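Local coordinates for phage-like element PBSX protein XkdH (Bacillus subtilis, PDB 3F3B) that is of unknown function but, as part of a phage-like element and probably a phage-barrel protein, may serve as a structural component of the particle, at residues 13-18 with 84-89; 55-60 with 67-72; 95-100 with 108-113. All blocks are in the same frame, centred on the assembly; numbering follows the deposited sequence.

Overall arrangement
Contacts 1 and 3 lie near the centre of the chain and are partly buried, whereas contact 2 is a surface contact further out on the 48-61/66-77 hairpin. All three belong to one antiparallel sheet. Strands 87-90 and 93-97 run side by side, so contact 1 passes directly into contact 3 through a probable hydrogen bond from I88 N to Y95 O; contact 2 reaches contact 3 through a probable bond from A112 N to F72 O. Contacts 1 and 2 come close without touching. The chemistry of the three differs: contact 1 adds a histidine-carboxylate bond and a cation-pi pair to its ladder, contact 2 is bulged and lined with polar side chains, and contact 3 is mostly aliphatic.

Contact 1. Residues 13-18 with 84-89; sequences IYHEAA and VNDKII
D86 OD1 is gripped by two donors: H15 ND1 donates to it at 2.6 Å, and a water donates to it while accepting a hydrogen bond from E16 N at 2.9 Å. The oxygen lies near the plane of the imidazole, yet the histidine meets the carboxylate from above, 42° out of its plane. The other carboxylate oxygen, D86 OD2, accepts from R83 N, so both oxygens of the flat group are held. Beside this pair the segments form a short antiparallel ladder, which joins strands 9-19 and 87-90. Y14 N gives its hydrogen to K87 O at 2.7 Å, and K87 N returns one to Y14 O at 2.8 Å. On the sheet face of Y14 and K87, the lysine bends at chi3 (66°) and lays its end over the ring, CE in CH-pi contact and NZ 4.7 Å from the ring centroid, a cation-pi pair. I89 CG1 meets Y14 CE2 obliquely. The opposite face carries I13 beside I88, I13 CG1 to I88 CG2 4.0 Å. Just past the end of the ladder, the H15-D86 bond continues the pairing through side chains and water, and the buried carboxylate probably polarises the H15 imidazole.

Contact 2. Residues 55-60 with 67-72; sequences KTQQLI and TVYHSF
T67 lies near the start of the second strand of a beta hairpin, strands 48-61 and 66-77, whose register is shifted by one residue at a classic bulge. Its CG2 comes within 3.6 Å of Q57 CB, the two side chains crossing at about a right angle. V68 forms a hydrogen-bonded pair with Q58, V68 N to Q58 O 3.1 Å and Q58 N to V68 O 2.8 Å, and its CG2 packs on I60 CG2. Y69 stands beside Q57 with ring and amide planes 22° apart; K55 lays its chain obliquely near CE1 and offers NZ to the hydroxyl in a weak bond. At H70 the register slips: H70 and S71 both face T56. H70 N donates to T56 O at 2.6 Å, tilted 34° from the carbonyl plane, and S71 O accepts from T56 N at 2.9 Å. With CG anti to the backbone N (chi1 172°), the H70 imidazole reaches back to Q58 OE1, which accepts a bent, weak bond from ND1. F72 turns its buried ring away from K55, to stack with F52 and meet Y95, while F72 CB remains 4.0 Å from K55 CG.

Contact 3. Residues 95-100 with 108-113; sequences YILKLP and WEVVAV
L97 and A112 meet on one face of this strand pair, where buried side chains come together: L97 CD2 lies 3.9 Å from A112 CB, and L97 CB lies 3.9 Å from V110 CG2. The leucine and V110 cross at about a right angle. Both methyls of the valine touch the leucine, CG2 at L97 CB and CG1 near L97 CD1, placed there by a chi1 of 62° that sets V110 CG2 anti to the backbone N and CG1 between N and the carbonyl carbon. V110 CG2 also spans to L99 O, at 3.6 Å. A112 CB touches Y95 CB as well, and the Y95 ring presents its edge to the carbonyl carbon of V113 before running on to meet F72. The backbones are joined by a mutual pair of bonds, I96 N to V113 O and V113 N to I96 O, the second at 2.8 Å. K98 N to V111 O, at 3.0 Å, is the last hydrogen bond between the two segments in this direction.

The side of K98, L99, V111 and V113 is more open to solvent and on the whole looser. The exception is K98, which curls across V113 at about a right angle, K98 CG only 3.3 Å from V113 CG2, and then sends its amine away from the strand. Exposed L99 lies alongside V111, with L99 CD2 4.0 Å from V111 CB.

Strand 107-114 is flanked by 66-77 on one edge; along the other it pairs with 93-97 and, after the excursion through K98-P100, with 102-104. Such a central antiparallel strand, with buried aliphatic residues on one face, is consistent with the curled sheet of a small phage-type beta barrel.

Contact 1. Residues 13-18 with 84-89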
ATOM      1  N   ILE A  13       1.876  -0.776  -7.466  1.00 14.74           N
ATOM      2  CA  ILE A  13       0.693  -0.926  -6.646  1.00 14.41           C
ATOM      3  C   ILE A  13       0.030  -2.287  -6.870  1.00 14.91           C
ATOM      4  O   ILE A  13      -0.063  -2.764  -7.998  1.00 15.27           O
ATOM      5  CB  ILE A  13      -0.308   0.207  -6.963  1.00 15.08           C
ATOM      6  CG1 ILE A  13       0.391   1.565  -6.842  1.00 15.31           C
ATOM      7  CG2 ILE A  13      -1.468   0.164  -5.998  1.00 15.05           C
ATOM      8  CD1 ILE A  13      -0.451   2.757  -7.308  1.00 12.52           C
ATOM      9  N   TYR A  14      -0.424  -2.897  -5.780  1.00 16.28           N
ATOM     10  CA  TYR A  14      -1.093  -4.197  -5.806  1.00 17.26           C
ATOM     11  C   TYR A  14      -2.430  -4.052  -5.102  1.00 17.02           C
ATOM     12  O   TYR A  14      -2.491  -3.568  -3.967  1.00 15.34           O
ATOM     13  CB  TYR A  14      -0.287  -5.256  -5.040  1.00 19.27           C
ATOM     14  CG  TYR A  14       1.110  -5.511  -5.551  1.00 21.91           C
ATOM     15  CD1 TYR A  14       1.454  -6.745  -6.106  1.00 23.18           C
ATOM     16  CD2 TYR A  14       2.097  -4.529  -5.456  1.00 21.91           C
ATOM     17  CE1 TYR A  14       2.751  -6.996  -6.550  1.00 24.22           C
ATOM     18  CE2 TYR A  14       3.392  -4.764  -5.898  1.00 22.48           C
ATOM     19  CZ  TYR A  14       3.717  -5.998  -6.445  1.00 24.42           C
ATOM     20  OH  TYR A  14       4.999  -6.222  -6.899  1.00 23.21           O
ATOM     21  N   HIS A  15      -3.495  -4.497  -5.755  1.00 16.91           N
ATOM     22  CA  HIS A  15      -4.818  -4.413  -5.167  1.00 17.07           C
ATOM     23  C   HIS A  15      -5.225  -5.714  -4.488  1.00 17.71           C
ATOM     24  O   HIS A  15      -4.890  -6.801  -4.958  1.00 18.76           O
ATOM     25  CB  HIS A  15      -5.846  -4.079  -6.239  1.00 16.98           C
ATOM     26  CG  HIS A  15      -5.557  -2.818  -6.983  1.00 16.42           C
ATOM     27  ND1 HIS A  15      -5.138  -1.664  -6.354  1.00 15.35           N
ATOM     28  CD2 HIS A  15      -5.679  -2.510  -8.293  1.00 15.21           C
ATOM     29  CE1 HIS A  15      -5.017  -0.700  -7.246  1.00 16.65           C
ATOM     30  NE2 HIS A  15      -5.340  -1.186  -8.431  1.00 18.52           N
ATOM     31  N   GLU A  16      -5.940  -5.601  -3.375  1.00 18.81           N
ATOM     32  CA  GLU A  16      -6.424  -6.784  -2.686  1.00 21.55           C
ATOM     33  C   GLU A  16      -7.407  -7.424  -3.664  1.00 22.27           C
ATOM     34  O   GLU A  16      -8.136  -6.722  -4.365  1.00 20.44           O
ATOM     35  CB  GLU A  16      -7.145  -6.394  -1.390  1.00 21.91           C
ATOM     36  CG  GLU A  16      -6.228  -5.841  -0.303  1.00 26.70           C
ATOM     37  CD  GLU A  16      -5.470  -6.932   0.449  1.00 31.67           C
ATOM     38  OE1 GLU A  16      -5.067  -7.933  -0.189  1.00 32.30           O
ATOM     39  OE2 GLU A  16      -5.264  -6.786   1.677  1.00 32.97           O
ATOM     40  N   ALA A  17      -7.422  -8.747  -3.731  1.00 24.60           N
ATOM     41  CA  ALA A  17      -8.331  -9.425  -4.643  1.00 29.60           C
ATOM     42  C   ALA A  17      -8.930 -10.669  -4.006  1.00 32.55           C
ATOM     43  O   ALA A  17      -8.301 -11.317  -3.169  1.00 31.73           O
ATOM     44  CB  ALA A  17      -7.598  -9.797  -5.938  1.00 27.60           C
ATOM     45  N   ALA A  18     -10.162 -10.986  -4.393  1.00 37.19           N
ATOM     46  CA  ALA A  18     -10.833 -12.168  -3.872  1.00 42.59           C
ATOM     47  C   ALA A  18     -10.244 -13.362  -4.610  1.00 46.31           C
ATOM     48  O   ALA A  18     -10.199 -13.373  -5.843  1.00 45.30           O
ATOM     49  CB  ALA A  18     -12.329 -12.079  -4.118  1.00 41.51           C
ATOM     50  N   VAL A  84      -7.992   1.507  -0.974  1.00 24.06           N
ATOM     51  CA  VAL A  84      -7.445   1.301   0.355  1.00 24.21           C
ATOM     52  C   VAL A  84      -7.069  -0.175   0.494  1.00 22.06           C
ATOM     53  O   VAL A  84      -7.671  -1.050  -0.135  1.00 19.06           O
ATOM     54  CB  VAL A  84      -8.439   1.736   1.459  1.00 27.02           C
ATOM     55  CG1 VAL A  84      -7.960   1.264   2.814  1.00 26.26           C
ATOM     56  CG2 VAL A  84      -8.549   3.257   1.469  1.00 28.05           C
ATOM     57  N   ASN A  85      -6.049  -0.425   1.307  1.00 20.21           N
ATOM     58  CA  ASN A  85      -5.526  -1.759   1.537  1.00 18.94           C
ATOM     59  C   ASN A  85      -4.655  -2.147   0.356  1.00 18.02           C
ATOM     60  O   ASN A  85      -4.237  -3.298   0.227  1.00 18.00           O
ATOM     61  CB  ASN A  85      -6.655  -2.766   1.749  1.00 20.86           C
ATOM     62  CG  ASN A  85      -7.414  -2.511   3.030  1.00 22.41           C
ATOM     63  OD1 ASN A  85      -6.828  -2.437   4.108  1.00 20.46           O
ATOM     64  ND2 ASN A  85      -8.730  -2.370   2.920  1.00 26.57           N
ATOM     65  N   ASP A  86      -4.387  -1.178  -0.513  1.00 15.22           N
ATOM     66  CA  ASP A  86      -3.510  -1.416  -1.648  1.00 15.79           C
ATOM     67  C   ASP A  86      -2.130  -1.609  -1.058  1.00 16.70           C
ATOM     68  O   ASP A  86      -1.825  -1.040  -0.005  1.00 17.60           O
ATOM     69  CB  ASP A  86      -3.412  -0.190  -2.555  1.00 15.15           C
ATOM     70  CG  ASP A  86      -4.415  -0.197  -3.662  1.00 17.55           C
ATOM     71  OD1 ASP A  86      -5.151  -1.204  -3.792  1.00 16.79           O
ATOM     72  OD2 ASP A  86      -4.458   0.813  -4.400  1.00 12.27           O
ATOM     73  N   LYS A  87      -1.297  -2.399  -1.724  1.00 17.98           N
ATOM     74  CA  LYS A  87       0.076  -2.574  -1.270  1.00 17.76           C
ATOM     75  C   LYS A  87       0.934  -1.836  -2.288  1.00 17.91           C
ATOM     76  O   LYS A  87       0.829  -2.089  -3.489  1.00 18.62           O
ATOM     77  CB  LYS A  87       0.490  -4.047  -1.245  1.00 19.30           C
ATOM     78  CG  LYS A  87       1.988  -4.244  -0.967  1.00 19.50           C
ATOM     79  CD  LYS A  87       2.368  -5.708  -0.762  1.00 21.95           C
ATOM     80  CE  LYS A  87       2.173  -6.534  -2.026  1.00 22.76           C
ATOM     81  NZ  LYS A  87       2.554  -7.950  -1.807  1.00 21.00           N
ATOM     82  N   ILE A  88       1.754  -0.902  -1.829  1.00 16.94           N
ATOM     83  CA  ILE A  88       2.614  -0.195  -2.760  1.00 18.39           C
ATOM     84  C   ILE A  88       4.057  -0.521  -2.411  1.00 20.67           C
ATOM     85  O   ILE A  88       4.416  -0.643  -1.237  1.00 19.48           O
ATOM     86  CB  ILE A  88       2.409   1.344  -2.721  1.00 17.69           C
ATOM     87  CG1 ILE A  88       2.981   1.923  -1.425  1.00 17.00           C
ATOM     88  CG2 ILE A  88       0.925   1.676  -2.869  1.00 16.62           C
ATOM     89  CD1 ILE A  88       3.048   3.441  -1.409  1.00 14.13           C
ATOM     90  N   ILE A  89       4.872  -0.687  -3.447  1.00 22.31           N
ATOM     91  CA  ILE A  89       6.280  -0.999  -3.280  1.00 22.55           C
ATOM     92  C   ILE A  89       7.092   0.210  -3.734  1.00 24.56           C
ATOM     93  O   ILE A  89       7.045   0.592  -4.906  1.00 24.60           O
ATOM     94  CB  ILE A  89       6.695  -2.199  -4.149  1.00 23.34           C
ATOM     95  CG1 ILE A  89       5.766  -3.397  -3.900  1.00 22.31           C
ATOM     96  CG2 ILE A  89       8.153  -2.544  -3.877  1.00 23.88           C
ATOM     97  CD1 ILE A  89       5.960  -4.095  -2.582  1.00 20.57           C
TER
HETATM   98  O   HOH W   1      -6.671  -2.922  -2.709  1.00 17.59           O

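Contact 2. Residues 55-60 with 67-72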
ATOM      1  N   LYS A  55       5.836  13.035   6.142  1.00 27.71           N
ATOM      2  CA  LYS A  55       6.662  11.848   6.305  1.00 28.68           C
ATOM      3  C   LYS A  55       7.040  11.628   7.765  1.00 30.08           C
ATOM      4  O   LYS A  55       7.325  12.574   8.504  1.00 30.75           O
ATOM      5  CB  LYS A  55       7.911  11.952   5.438  1.00 29.88           C
ATOM      6  CG  LYS A  55       7.598  12.203   3.974  1.00 31.81           C
ATOM      7  CD  LYS A  55       8.807  11.958   3.089  1.00 32.12           C
ATOM      8  CE  LYS A  55       9.983  12.827   3.486  1.00 33.90           C
ATOM      9  NZ  LYS A  55      11.144  12.604   2.579  1.00 34.98           N
ATOM     10  N   THR A  56       7.026  10.366   8.168  1.00 29.64           N
ATOM     11  CA  THR A  56       7.335   9.968   9.529  1.00 30.41           C
ATOM     12  C   THR A  56       8.382   8.865   9.480  1.00 32.11           C
ATOM     13  O   THR A  56       8.307   7.972   8.641  1.00 33.35           O
ATOM     14  CB  THR A  56       6.053   9.446  10.241  1.00 30.67           C
ATOM     15  OG1 THR A  56       5.162  10.543  10.478  1.00 29.69           O
ATOM     16  CG2 THR A  56       6.384   8.761  11.560  1.00 30.05           C
ATOM     17  N   GLN A  57       9.361   8.932  10.373  1.00 33.68           N
ATOM     18  CA  GLN A  57      10.411   7.925  10.424  1.00 35.42           C
ATOM     19  C   GLN A  57      10.309   7.216  11.758  1.00 35.54           C
ATOM     20  O   GLN A  57       9.596   7.676  12.648  1.00 36.44           O
ATOM     21  CB  GLN A  57      11.783   8.589  10.287  1.00 36.06           C
ATOM     22  CG  GLN A  57      12.028   9.225   8.929  1.00 39.44           C
ATOM     23  CD  GLN A  57      13.290  10.076   8.886  1.00 41.20           C
ATOM     24  OE1 GLN A  57      13.318  11.201   9.399  1.00 41.72           O
ATOM     25  NE2 GLN A  57      14.344   9.537   8.279  1.00 41.44           N
ATOM     26  N   GLN A  58      11.002   6.092  11.897  1.00 36.35           N
ATOM     27  CA  GLN A  58      10.979   5.349  13.149  1.00 37.89           C
ATOM     28  C   GLN A  58      12.239   4.503  13.270  1.00 38.36           C
ATOM     29  O   GLN A  58      12.802   4.064  12.268  1.00 38.69           O
ATOM     30  CB  GLN A  58       9.731   4.461  13.228  1.00 38.71           C
ATOM     31  CG  GLN A  58       9.916   3.032  12.742  1.00 40.49           C
ATOM     32  CD  GLN A  58       8.610   2.247  12.752  1.00 42.08           C
ATOM     33  OE1 GLN A  58       7.761   2.417  11.874  1.00 42.72           O
ATOM     34  NE2 GLN A  58       8.439   1.394  13.756  1.00 40.49           N
ATOM     35  N   LEU A  59      12.697   4.295  14.497  1.00 38.91           N
ATOM     36  CA  LEU A  59      13.896   3.502  14.716  1.00 40.08           C
ATOM     37  C   LEU A  59      13.434   2.061  14.856  1.00 40.61           C
ATOM     38  O   LEU A  59      12.613   1.756  15.719  1.00 39.38           O
ATOM     39  CB  LEU A  59      14.608   3.961  15.990  1.00 39.27           C
ATOM     40  CG  LEU A  59      16.059   3.505  16.163  1.00 39.63           C
ATOM     41  CD1 LEU A  59      16.920   4.141  15.085  1.00 39.67           C
ATOM     42  CD2 LEU A  59      16.566   3.902  17.541  1.00 40.31           C
ATOM     43  N   ILE A  60      13.947   1.179  14.004  1.00 41.68           N
ATOM     44  CA  ILE A  60      13.540  -0.219  14.052  1.00 44.15           C
ATOM     45  C   ILE A  60      14.638  -1.145  14.555  1.00 45.55           C
ATOM     46  O   ILE A  60      14.434  -2.352  14.660  1.00 48.15           O
ATOM     47  CB  ILE A  60      13.064  -0.715  12.664  1.00 45.02           C
ATOM     48  CG1 ILE A  60      14.257  -0.888  11.719  1.00 44.68           C
ATOM     49  CG2 ILE A  60      12.071   0.282  12.072  1.00 44.55           C
ATOM     50  CD1 ILE A  60      13.882  -1.443  10.349  1.00 44.40           C
ATOM     51  N   THR A  67      16.858   3.445  10.877  1.00 33.28           N
ATOM     52  CA  THR A  67      15.671   4.260  10.772  1.00 32.64           C
ATOM     53  C   THR A  67      15.058   4.145   9.398  1.00 32.46           C
ATOM     54  O   THR A  67      15.751   4.240   8.391  1.00 31.62           O
ATOM     55  CB  THR A  67      15.989   5.726  11.083  1.00 33.57           C
ATOM     56  OG1 THR A  67      16.287   5.848  12.482  1.00 32.28           O
ATOM     57  CG2 THR A  67      14.801   6.621  10.733  1.00 32.01           C
ATOM     58  N   VAL A  68      13.748   3.925   9.371  1.00 32.32           N
ATOM     59  CA  VAL A  68      13.008   3.790   8.123  1.00 32.07           C
ATOM     60  C   VAL A  68      11.789   4.710   8.166  1.00 33.68           C
ATOM     61  O   VAL A  68      11.479   5.303   9.207  1.00 34.13           O
ATOM     62  CB  VAL A  68      12.504   2.350   7.931  1.00 30.54           C
ATOM     63  CG1 VAL A  68      13.659   1.372   8.006  1.00 28.49           C
ATOM     64  CG2 VAL A  68      11.467   2.023   8.995  1.00 30.00           C
ATOM     65  N   TYR A  69      11.110   4.842   7.033  1.00 33.28           N
ATOM     66  CA  TYR A  69       9.906   5.658   6.983  1.00 32.31           C
ATOM     67  C   TYR A  69       8.779   4.804   7.544  1.00 30.82           C
ATOM     68  O   TYR A  69       8.608   3.653   7.153  1.00 33.58           O
ATOM     69  CB  TYR A  69       9.596   6.072   5.545  1.00 32.94           C
ATOM     70  CG  TYR A  69      10.514   7.154   5.032  1.00 34.91           C
ATOM     71  CD1 TYR A  69      10.272   8.495   5.326  1.00 36.15           C
ATOM     72  CD2 TYR A  69      11.647   6.837   4.286  1.00 35.47           C
ATOM     73  CE1 TYR A  69      11.134   9.497   4.891  1.00 36.20           C
ATOM     74  CE2 TYR A  69      12.518   7.828   3.846  1.00 35.45           C
ATOM     75  CZ  TYR A  69      12.256   9.155   4.152  1.00 36.94           C
ATOM     76  OH  TYR A  69      13.120  10.134   3.726  1.00 38.12           O
ATOM     77  N   HIS A  70       8.030   5.357   8.487  1.00 27.49           N
ATOM     78  CA  HIS A  70       6.932   4.619   9.086  1.00 26.20           C
ATOM     79  C   HIS A  70       5.665   4.843   8.277  1.00 25.38           C
ATOM     80  O   HIS A  70       4.871   3.925   8.068  1.00 23.74           O
ATOM     81  CB  HIS A  70       6.722   5.075  10.533  1.00 25.58           C
ATOM     82  CG  HIS A  70       5.494   4.505  11.172  1.00 24.42           C
ATOM     83  ND1 HIS A  70       5.308   3.151  11.349  1.00 23.97           N
ATOM     84  CD2 HIS A  70       4.385   5.106  11.661  1.00 22.84           C
ATOM     85  CE1 HIS A  70       4.136   2.942  11.920  1.00 23.99           C
ATOM     86  NE2 HIS A  70       3.556   4.113  12.120  1.00 26.47           N
ATOM     87  N   SER A  71       5.480   6.069   7.813  1.00 23.65           N
ATOM     88  CA  SER A  71       4.305   6.386   7.031  1.00 23.83           C
ATOM     89  C   SER A  71       4.454   7.744   6.358  1.00 24.89           C
ATOM     90  O   SER A  71       5.362   8.516   6.670  1.00 24.91           O
ATOM     91  CB  SER A  71       3.075   6.409   7.933  1.00 24.53           C
ATOM     92  OG  SER A  71       3.101   7.538   8.791  1.00 25.26           O
ATOM     93  N   PHE A  72       3.559   8.023   5.424  1.00 23.33           N
ATOM     94  CA  PHE A  72       3.557   9.287   4.720  1.00 22.72           C
ATOM     95  C   PHE A  72       2.272   9.431   3.952  1.00 22.11           C
ATOM     96  O   PHE A  72       1.603   8.448   3.634  1.00 21.19           O
ATOM     97  CB  PHE A  72       4.738   9.409   3.747  1.00 25.18           C
ATOM     98  CG  PHE A  72       5.161   8.111   3.118  1.00 26.30           C
ATOM     99  CD1 PHE A  72       6.208   7.367   3.664  1.00 24.81           C
ATOM    100  CD2 PHE A  72       4.534   7.640   1.972  1.00 27.50           C
ATOM    101  CE1 PHE A  72       6.622   6.174   3.075  1.00 25.73           C
ATOM    102  CE2 PHE A  72       4.942   6.444   1.375  1.00 26.72           C
ATOM    103  CZ  PHE A  72       5.987   5.713   1.929  1.00 24.97           C
TER

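Contact 3. Residues 95-100 with 108-113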
ATOM      1  N   TYR A  95       4.266  -1.017   1.645  1.00 24.77           N
ATOM      2  CA  TYR A  95       3.434  -0.046   2.347  1.00 23.40           C
ATOM      3  C   TYR A  95       1.983  -0.388   2.047  1.00 22.66           C
ATOM      4  O   TYR A  95       1.664  -0.888   0.961  1.00 21.42           O
ATOM      5  CB  TYR A  95       3.732   1.376   1.860  1.00 22.46           C
ATOM      6  CG  TYR A  95       5.131   1.830   2.169  1.00 24.32           C
ATOM      7  CD1 TYR A  95       5.457   2.334   3.427  1.00 26.10           C
ATOM      8  CD2 TYR A  95       6.150   1.690   1.232  1.00 24.14           C
ATOM      9  CE1 TYR A  95       6.764   2.681   3.746  1.00 26.96           C
ATOM     10  CE2 TYR A  95       7.467   2.034   1.541  1.00 26.51           C
ATOM     11  CZ  TYR A  95       7.767   2.527   2.802  1.00 27.79           C
ATOM     12  OH  TYR A  95       9.068   2.842   3.126  1.00 28.55           O
ATOM     13  N   ILE A  96       1.110  -0.145   3.014  1.00 20.91           N
ATOM     14  CA  ILE A  96      -0.306  -0.406   2.820  1.00 20.29           C
ATOM     15  C   ILE A  96      -1.046   0.910   2.960  1.00 21.13           C
ATOM     16  O   ILE A  96      -0.743   1.690   3.857  1.00 19.48           O
ATOM     17  CB  ILE A  96      -0.861  -1.384   3.874  1.00 18.35           C
ATOM     18  CG1 ILE A  96      -0.028  -2.665   3.883  1.00 17.89           C
ATOM     19  CG2 ILE A  96      -2.323  -1.716   3.553  1.00 18.58           C
ATOM     20  CD1 ILE A  96       0.090  -3.319   2.511  1.00 16.24           C
ATOM     21  N   LEU A  97      -1.995   1.166   2.065  1.00 21.05           N
ATOM     22  CA  LEU A  97      -2.787   2.390   2.145  1.00 22.89           C
ATOM     23  C   LEU A  97      -3.822   2.152   3.248  1.00 25.28           C
ATOM     24  O   LEU A  97      -4.671   1.277   3.131  1.00 24.83           O
ATOM     25  CB  LEU A  97      -3.454   2.674   0.798  1.00 19.42           C
ATOM     26  CG  LEU A  97      -2.456   2.645  -0.368  1.00 17.03           C
ATOM     27  CD1 LEU A  97      -3.120   3.179  -1.622  1.00 12.97           C
ATOM     28  CD2 LEU A  97      -1.218   3.477  -0.034  1.00 13.78           C
ATOM     29  N   LYS A  98      -3.746   2.929   4.323  1.00 30.03           N
ATOM     30  CA  LYS A  98      -4.644   2.727   5.455  1.00 35.57           C
ATOM     31  C   LYS A  98      -5.871   3.609   5.522  1.00 36.59           C
ATOM     32  O   LYS A  98      -6.953   3.218   5.082  1.00 36.93           O
ATOM     33  CB  LYS A  98      -3.867   2.861   6.767  1.00 37.64           C
ATOM     34  CG  LYS A  98      -2.556   2.076   6.787  1.00 41.43           C
ATOM     35  CD  LYS A  98      -2.746   0.608   6.415  1.00 44.03           C
ATOM     36  CE  LYS A  98      -3.489  -0.170   7.493  1.00 46.21           C
ATOM     37  NZ  LYS A  98      -3.621  -1.613   7.141  1.00 47.20           N
ATOM     38  N   LEU A  99      -5.713   4.789   6.106  1.00 38.45           N
ATOM     39  CA  LEU A  99      -6.836   5.707   6.237  1.00 38.61           C
ATOM     40  C   LEU A  99      -7.482   5.931   4.875  1.00 37.74           C
ATOM     41  O   LEU A  99      -6.894   5.595   3.841  1.00 36.99           O
ATOM     42  CB  LEU A  99      -6.366   7.037   6.838  1.00 39.80           C
ATOM     43  CG  LEU A  99      -5.868   6.980   8.287  1.00 41.62           C
ATOM     44  CD1 LEU A  99      -6.887   6.213   9.135  1.00 41.21           C
ATOM     45  CD2 LEU A  99      -4.509   6.301   8.358  1.00 42.42           C
ATOM     46  N   PRO A 100      -8.708   6.484   4.859  1.00 34.53           N
ATOM     47  CA  PRO A 100      -9.446   6.758   3.623  1.00 32.45           C
ATOM     48  C   PRO A 100      -8.661   7.687   2.716  1.00 31.05           C
ATOM     49  O   PRO A 100      -7.824   8.459   3.190  1.00 30.30           O
ATOM     50  CB  PRO A 100     -10.725   7.418   4.128  1.00 32.25           C
ATOM     51  CG  PRO A 100     -10.922   6.785   5.449  1.00 34.14           C
ATOM     52  CD  PRO A 100      -9.533   6.807   6.031  1.00 34.65           C
ATOM     53  N   TRP A 108      -5.035  12.200  -5.778  1.00 21.47           N
ATOM     54  CA  TRP A 108      -5.600  11.288  -4.796  1.00 19.98           C
ATOM     55  C   TRP A 108      -4.634  11.421  -3.633  1.00 18.81           C
ATOM     56  O   TRP A 108      -3.419  11.352  -3.820  1.00 18.48           O
ATOM     57  CB  TRP A 108      -5.588   9.823  -5.265  1.00 18.68           C
ATOM     58  CG  TRP A 108      -6.605   9.488  -6.314  1.00 17.42           C
ATOM     59  CD1 TRP A 108      -6.363   9.188  -7.620  1.00 15.08           C
ATOM     60  CD2 TRP A 108      -8.029   9.452  -6.152  1.00 16.12           C
ATOM     61  NE1 TRP A 108      -7.545   8.968  -8.287  1.00 17.73           N
ATOM     62  CE2 TRP A 108      -8.585   9.124  -7.411  1.00 15.57           C
ATOM     63  CE3 TRP A 108      -8.891   9.667  -5.066  1.00 15.02           C
ATOM     64  CZ2 TRP A 108      -9.969   9.004  -7.617  1.00 13.32           C
ATOM     65  CZ3 TRP A 108     -10.280   9.547  -5.274  1.00 15.89           C
ATOM     66  CH2 TRP A 108     -10.797   9.220  -6.542  1.00 12.37           C
ATOM     67  N   GLU A 109      -5.156  11.645  -2.439  1.00 19.00           N
ATOM     68  CA  GLU A 109      -4.296  11.740  -1.268  1.00 18.60           C
ATOM     69  C   GLU A 109      -4.669  10.586  -0.361  1.00 16.35           C
ATOM     70  O   GLU A 109      -5.847  10.339  -0.122  1.00 18.18           O
ATOM     71  CB  GLU A 109      -4.505  13.063  -0.533  1.00 21.20           C
ATOM     72  CG  GLU A 109      -3.771  14.236  -1.140  1.00 23.42           C
ATOM     73  CD  GLU A 109      -3.943  15.501  -0.323  1.00 25.06           C
ATOM     74  OE1 GLU A 109      -4.288  15.391   0.876  1.00 24.75           O
ATOM     75  OE2 GLU A 109      -3.720  16.596  -0.874  1.00 24.26           O
ATOM     76  N   VAL A 110      -3.673   9.881   0.151  1.00 15.07           N
ATOM     77  CA  VAL A 110      -3.948   8.749   1.012  1.00 13.35           C
ATOM     78  C   VAL A 110      -2.712   8.422   1.820  1.00 14.10           C
ATOM     79  O   VAL A 110      -1.598   8.559   1.327  1.00 13.08           O
ATOM     80  CB  VAL A 110      -4.348   7.519   0.168  1.00 14.36           C
ATOM     81  CG1 VAL A 110      -3.185   7.114  -0.747  1.00  7.23           C
ATOM     82  CG2 VAL A 110      -4.770   6.369   1.078  1.00 13.24           C
ATOM     83  N   VAL A 111      -2.912   7.989   3.062  1.00 14.58           N
ATOM     84  CA  VAL A 111      -1.813   7.638   3.946  1.00 16.66           C
ATOM     85  C   VAL A 111      -1.316   6.219   3.691  1.00 18.53           C
ATOM     86  O   VAL A 111      -2.108   5.276   3.559  1.00 18.29           O
ATOM     87  CB  VAL A 111      -2.240   7.753   5.438  1.00 18.28           C
ATOM     88  CG1 VAL A 111      -1.152   7.195   6.343  1.00 16.07           C
ATOM     89  CG2 VAL A 111      -2.516   9.228   5.795  1.00 16.57           C
ATOM     90  N   ALA A 112       0.004   6.075   3.603  1.00 18.75           N
ATOM     91  CA  ALA A 112       0.623   4.771   3.403  1.00 18.80           C
ATOM     92  C   ALA A 112       1.342   4.433   4.718  1.00 19.70           C
ATOM     93  O   ALA A 112       1.925   5.316   5.345  1.00 19.76           O
ATOM     94  CB  ALA A 112       1.614   4.836   2.252  1.00 14.01           C
ATOM     95  N   VAL A 113       1.290   3.174   5.146  1.00 19.88           N
ATOM     96  CA  VAL A 113       1.946   2.792   6.388  1.00 22.95           C
ATOM     97  C   VAL A 113       2.831   1.561   6.205  1.00 24.83           C
ATOM     98  O   VAL A 113       2.444   0.595   5.547  1.00 22.56           O
ATOM     99  CB  VAL A 113       0.900   2.522   7.529  1.00 24.87           C
ATOM    100  CG1 VAL A 113       1.613   2.154   8.829  1.00 22.92           C
ATOM    101  CG2 VAL A 113       0.050   3.759   7.769  1.00 24.06           C
TER